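Local coordinates for protein bifunctional enzyme cysn/cysc (Mycobacterium tuberculosis, PDB 4BZP) that phosphorylates adenylyl sulfate (APS) at its 3' position with ATP, the kinase step of sulfate activation, at residues A[11-19]-A[118-127]. Numbering follows the deposited sequence. Where two conformers were deposited one is given.
Sequences TGLSGSGKS and CERRDPKGLY. With ADP (adenosine-5'-diphosphate), chain C.
The nucleotide-binding P-loop, here with ADP bound, is held by Arg121 and Tyr127 of segment 118-127, which both reach carbonyl oxygens of the loop. Arg121, at the end of helix 115-121, runs extended from CG to NE and brings NH1 to Gly15 O at 3.0 Å; the N-H...O angle is 161°, and the bond lies close to the guanidinium plane and uses a carbonyl lone pair. The same NH1 makes a second, weak hydrogen bond to Ser16 O, and a water ties that oxygen to NH2. One guanidinium face lies against the adenine, with ADP C8 3.4 Å above its plane, so the same side chain touches both the loop carbonyls and the base.

Residues 12-19 form the Walker A motif of this P-loop kinase, running from the end of strand 6-11 into the first turn of helix 18-31. Gly15 N gives a hydrogen bond to ADP O1B (2.8 Å), while Lys18 NZ, its chain bent at chi3 and chi4, joins ADP O2B to Gly12 O.

Tyr127 OH donates to Ser14 O at 2.7 Å, the oxygen lying at the ring edge. Glu119 CA sits over the centre of one face of this ring, and Phe138 meets it edge-to-face. Cys118 packs against the type II turn Leu13 to Ser16: CB lies 3.3 Å from Ser14 O, and SG packs on Leu13 CB and, at 3.8 Å, on Ser16 CB.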
loop_
_atom_site.group_PDB
_atom_site.type_symbol
_atom_site.label_atom_id
_atom_site.label_comp_id
_atom_site.label_asym_id
_atom_site.label_seq_id
_atom_site.Cartn_x
_atom_site.Cartn_y
_atom_site.Cartn_z
ATOM N N THR A 11 19.698 -1.217 1.916
ATOM C CA THR A 11 20.351 -0.654 0.712
ATOM C C THR A 11 21.649 -1.416 0.516
ATOM O O THR A 11 22.283 -1.839 1.472
ATOM C CB THR A 11 20.550 0.871 0.833
ATOM O OG1 THR A 11 21.187 1.344 -0.368
ATOM C CG2 THR A 11 21.376 1.255 2.053
ATOM N N GLY A 12 22.025 -1.619 -0.726
ATOM C CA GLY A 12 23.241 -2.312 -1.104
ATOM C C GLY A 12 23.132 -2.899 -2.485
ATOM O O GLY A 12 22.033 -3.060 -3.035
ATOM N N LEU A 13 24.273 -3.324 -3.010
ATOM C CA LEU A 13 24.350 -3.900 -4.294
ATOM C C LEU A 13 23.488 -5.142 -4.466
ATOM O O LEU A 13 23.174 -5.845 -3.509
ATOM C CB LEU A 13 25.799 -4.261 -4.639
ATOM C CG LEU A 13 26.775 -3.106 -4.691
ATOM C CD1 LEU A 13 28.193 -3.638 -4.912
ATOM C CD2 LEU A 13 26.454 -2.124 -5.795
ATOM N N SER A 14 23.105 -5.453 -5.693
ATOM C CA SER A 14 22.495 -6.742 -5.993
ATOM C C SER A 14 23.370 -7.863 -5.437
ATOM O O SER A 14 24.579 -7.866 -5.645
ATOM C CB SER A 14 22.348 -6.933 -7.501
ATOM O OG SER A 14 21.692 -8.111 -7.822
ATOM N N GLY A 15 22.771 -8.770 -4.685
ATOM C CA GLY A 15 23.481 -9.914 -4.118
ATOM C C GLY A 15 24.235 -9.612 -2.840
ATOM O O GLY A 15 24.955 -10.495 -2.372
ATOM N N SER A 16 24.017 -8.470 -2.232
ATOM C CA SER A 16 24.672 -8.145 -0.974
ATOM C C SER A 16 24.056 -8.760 0.248
ATOM O O SER A 16 24.706 -8.805 1.318
ATOM C CB SER A 16 24.791 -6.624 -0.827
ATOM O OG SER A 16 23.527 -5.986 -0.791
ATOM N N GLY A 17 22.841 -9.283 0.093
ATOM C CA GLY A 17 22.180 -10.005 1.174
ATOM C C GLY A 17 20.925 -9.380 1.719
ATOM O O GLY A 17 20.427 -9.821 2.748
ATOM N N LYS A 18 20.395 -8.332 1.108
ATOM C CA LYS A 18 19.232 -7.640 1.629
ATOM C C LYS A 18 18.023 -8.528 1.804
ATOM O O LYS A 18 17.413 -8.544 2.890
ATOM C CB LYS A 18 18.858 -6.489 0.668
ATOM C CG LYS A 18 19.967 -5.460 0.389
ATOM C CD LYS A 18 19.526 -4.410 -0.666
ATOM C CE LYS A 18 19.177 -4.951 -2.029
ATOM N NZ LYS A 18 20.361 -5.465 -2.733
ATOM N N SER A 19 17.663 -9.260 0.764
ATOM C CA SER A 19 16.477 -10.113 0.858
ATOM C C SER A 19 16.727 -11.280 1.799
ATOM O O SER A 19 15.813 -11.634 2.533
ATOM C CB SER A 19 16.001 -10.593 -0.503
ATOM O OG SER A 19 16.951 -11.402 -1.151
ATOM N N CYS A 118 29.637 -9.879 -4.204
ATOM C CA CYS A 118 28.263 -9.969 -4.747
ATOM C C CYS A 118 28.210 -10.688 -6.071
ATOM O O CYS A 118 27.292 -11.493 -6.328
ATOM C CB CYS A 118 27.696 -8.561 -4.949
ATOM S SG CYS A 118 27.380 -7.601 -3.421
ATOM N N GLU A 119 29.174 -10.371 -6.918
ATOM C CA GLU A 119 29.257 -11.006 -8.223
ATOM C C GLU A 119 29.588 -12.491 -8.106
ATOM O O GLU A 119 29.050 -13.285 -8.907
ATOM C CB GLU A 119 30.245 -10.279 -9.128
ATOM C CG GLU A 119 30.273 -10.884 -10.524
ATOM C CD GLU A 119 30.799 -9.935 -11.567
ATOM O OE1 GLU A 119 31.457 -8.947 -11.226
ATOM O OE2 GLU A 119 30.496 -10.178 -12.767
ATOM N N ARG A 120 30.433 -12.886 -7.174
ATOM C CA ARG A 120 30.631 -14.328 -6.972
ATOM C C ARG A 120 29.406 -15.045 -6.442
ATOM O O ARG A 120 29.110 -16.176 -6.896
ATOM C CB ARG A 120 31.796 -14.611 -6.048
ATOM C CG ARG A 120 32.028 -16.104 -5.851
ATOM C CD ARG A 120 32.360 -16.865 -7.149
ATOM N NE ARG A 120 32.415 -18.343 -7.029
ATOM C CZ ARG A 120 31.378 -19.167 -7.203
ATOM N NH1 ARG A 120 30.142 -18.731 -7.452
ATOM N NH2 ARG A 120 31.570 -20.468 -7.060
ATOM N N ARG A 121 28.591 -14.367 -5.643
ATOM C CA ARG A 121 27.327 -14.922 -5.197
ATOM C C ARG A 121 26.360 -15.089 -6.409
ATOM O O ARG A 121 25.826 -16.186 -6.696
ATOM C CB ARG A 121 26.733 -14.022 -4.102
ATOM C CG ARG A 121 27.465 -14.082 -2.771
ATOM C CD ARG A 121 27.055 -12.860 -1.959
ATOM N NE ARG A 121 27.605 -12.940 -0.621
ATOM C CZ ARG A 121 27.273 -12.110 0.348
ATOM N NH1 ARG A 121 26.303 -11.232 0.160
ATOM N NH2 ARG A 121 27.828 -12.210 1.557
ATOM N N ASP A 122 26.053 -13.960 -7.058
ATOM C CA ASP A 122 25.175 -13.927 -8.243
ATOM C C ASP A 122 24.022 -14.959 -8.223
ATOM O O ASP A 122 23.878 -15.743 -9.150
ATOM C CB ASP A 122 25.992 -14.038 -9.528
ATOM C CG ASP A 122 25.208 -13.593 -10.762
ATOM O OD1 ASP A 122 24.279 -12.824 -10.620
ATOM O OD2 ASP A 122 25.559 -14.058 -11.862
ATOM N N PRO A 123 23.169 -14.933 -7.201
ATOM C CA PRO A 123 22.198 -15.993 -6.956
ATOM C C PRO A 123 21.152 -16.192 -8.025
ATOM O O PRO A 123 20.647 -17.296 -8.208
ATOM C CB PRO A 123 21.578 -15.516 -5.634
ATOM C CG PRO A 123 21.721 -14.110 -5.631
ATOM C CD PRO A 123 23.135 -13.948 -6.102
ATOM N N LYS A 124 20.878 -15.135 -8.792
ATOM C CA LYS A 124 19.844 -15.129 -9.809
ATOM C C LYS A 124 20.446 -14.955 -11.204
ATOM O O LYS A 124 19.677 -14.810 -12.153
ATOM C CB LYS A 124 18.828 -13.981 -9.557
ATOM C CG LYS A 124 18.068 -14.170 -8.258
ATOM C CD LYS A 124 17.119 -13.001 -8.020
ATOM C CE LYS A 124 16.319 -13.156 -6.745
ATOM N NZ LYS A 124 17.193 -12.900 -5.544
ATOM N N GLY A 125 21.778 -14.973 -11.325
ATOM C CA GLY A 125 22.421 -14.822 -12.626
ATOM C C GLY A 125 22.312 -13.450 -13.234
ATOM O O GLY A 125 22.589 -13.270 -14.416
ATOM N N LEU A 126 21.943 -12.430 -12.477
ATOM C CA LEU A 126 21.821 -11.066 -12.971
ATOM C C LEU A 126 23.189 -10.497 -13.318
ATOM O O LEU A 126 23.318 -9.755 -14.307
ATOM C CB LEU A 126 21.170 -10.173 -11.885
ATOM C CG LEU A 126 19.730 -10.577 -11.582
ATOM C CD1 LEU A 126 19.258 -9.698 -10.417
ATOM C CD2 LEU A 126 18.804 -10.438 -12.790
ATOM N N TYR A 127 24.241 -10.786 -12.556
ATOM C CA TYR A 127 25.604 -10.308 -12.905
ATOM C C TYR A 127 26.005 -10.963 -14.207
ATOM O O TYR A 127 26.591 -10.281 -15.058
ATOM C CB TYR A 127 26.653 -10.582 -11.818
ATOM C CG TYR A 127 26.541 -9.615 -10.659
ATOM C CD1 TYR A 127 25.722 -9.905 -9.599
ATOM C CD2 TYR A 127 27.275 -8.447 -10.625
ATOM C CE1 TYR A 127 25.607 -9.001 -8.523
ATOM C CE2 TYR A 127 27.184 -7.545 -9.611
ATOM C CZ TYR A 127 26.341 -7.823 -8.537
ATOM O OH TYR A 127 26.202 -6.878 -7.540
HETATM P PB ADP C . 20.093 -9.060 -2.392
HETATM O O1B ADP C . 20.127 -8.963 -3.953
HETATM O O2B ADP C . 20.776 -7.913 -1.720
HETATM O O3B ADP C . 18.727 -9.390 -1.892
HETATM P PA ADP C . 20.677 -11.805 -1.567
HETATM O O1A ADP C . 19.939 -12.493 -2.641
HETATM O O2A ADP C . 20.029 -11.745 -0.216
HETATM O O3A ADP C . 21.024 -10.336 -2.053
HETATM O "O5'" ADP C . 22.164 -12.381 -1.330
HETATM C "C5'" ADP C . 22.869 -12.962 -2.402
HETATM C "C4'" ADP C . 23.235 -14.383 -1.957
HETATM O "O4'" ADP C . 24.376 -14.295 -1.125
HETATM C "C3'" ADP C . 22.179 -15.220 -1.219
HETATM O "O3'" ADP C . 21.731 -16.249 -2.069
HETATM C "C2'" ADP C . 22.951 -15.883 -0.136
HETATM O "O2'" ADP C . 23.079 -17.286 -0.501
HETATM C "C1'" ADP C . 24.311 -15.261 -0.096
HETATM N N9 ADP C . 24.528 -14.525 1.161
HETATM C C8 ADP C . 23.932 -13.336 1.471
HETATM N N7 ADP C . 24.303 -12.872 2.677
HETATM C C5 ADP C . 25.203 -13.802 3.137
HETATM C C6 ADP C . 25.940 -13.907 4.371
HETATM N N6 ADP C . 25.875 -12.962 5.332
HETATM N N1 ADP C . 26.715 -15.017 4.468
HETATM C C2 ADP C . 26.781 -15.941 3.516
HETATM N N3 ADP C . 26.097 -15.939 2.343
HETATM C C4 ADP C . 25.270 -14.885 2.178
HETATM O O HOH W 1 26.544 -10.263 3.423
#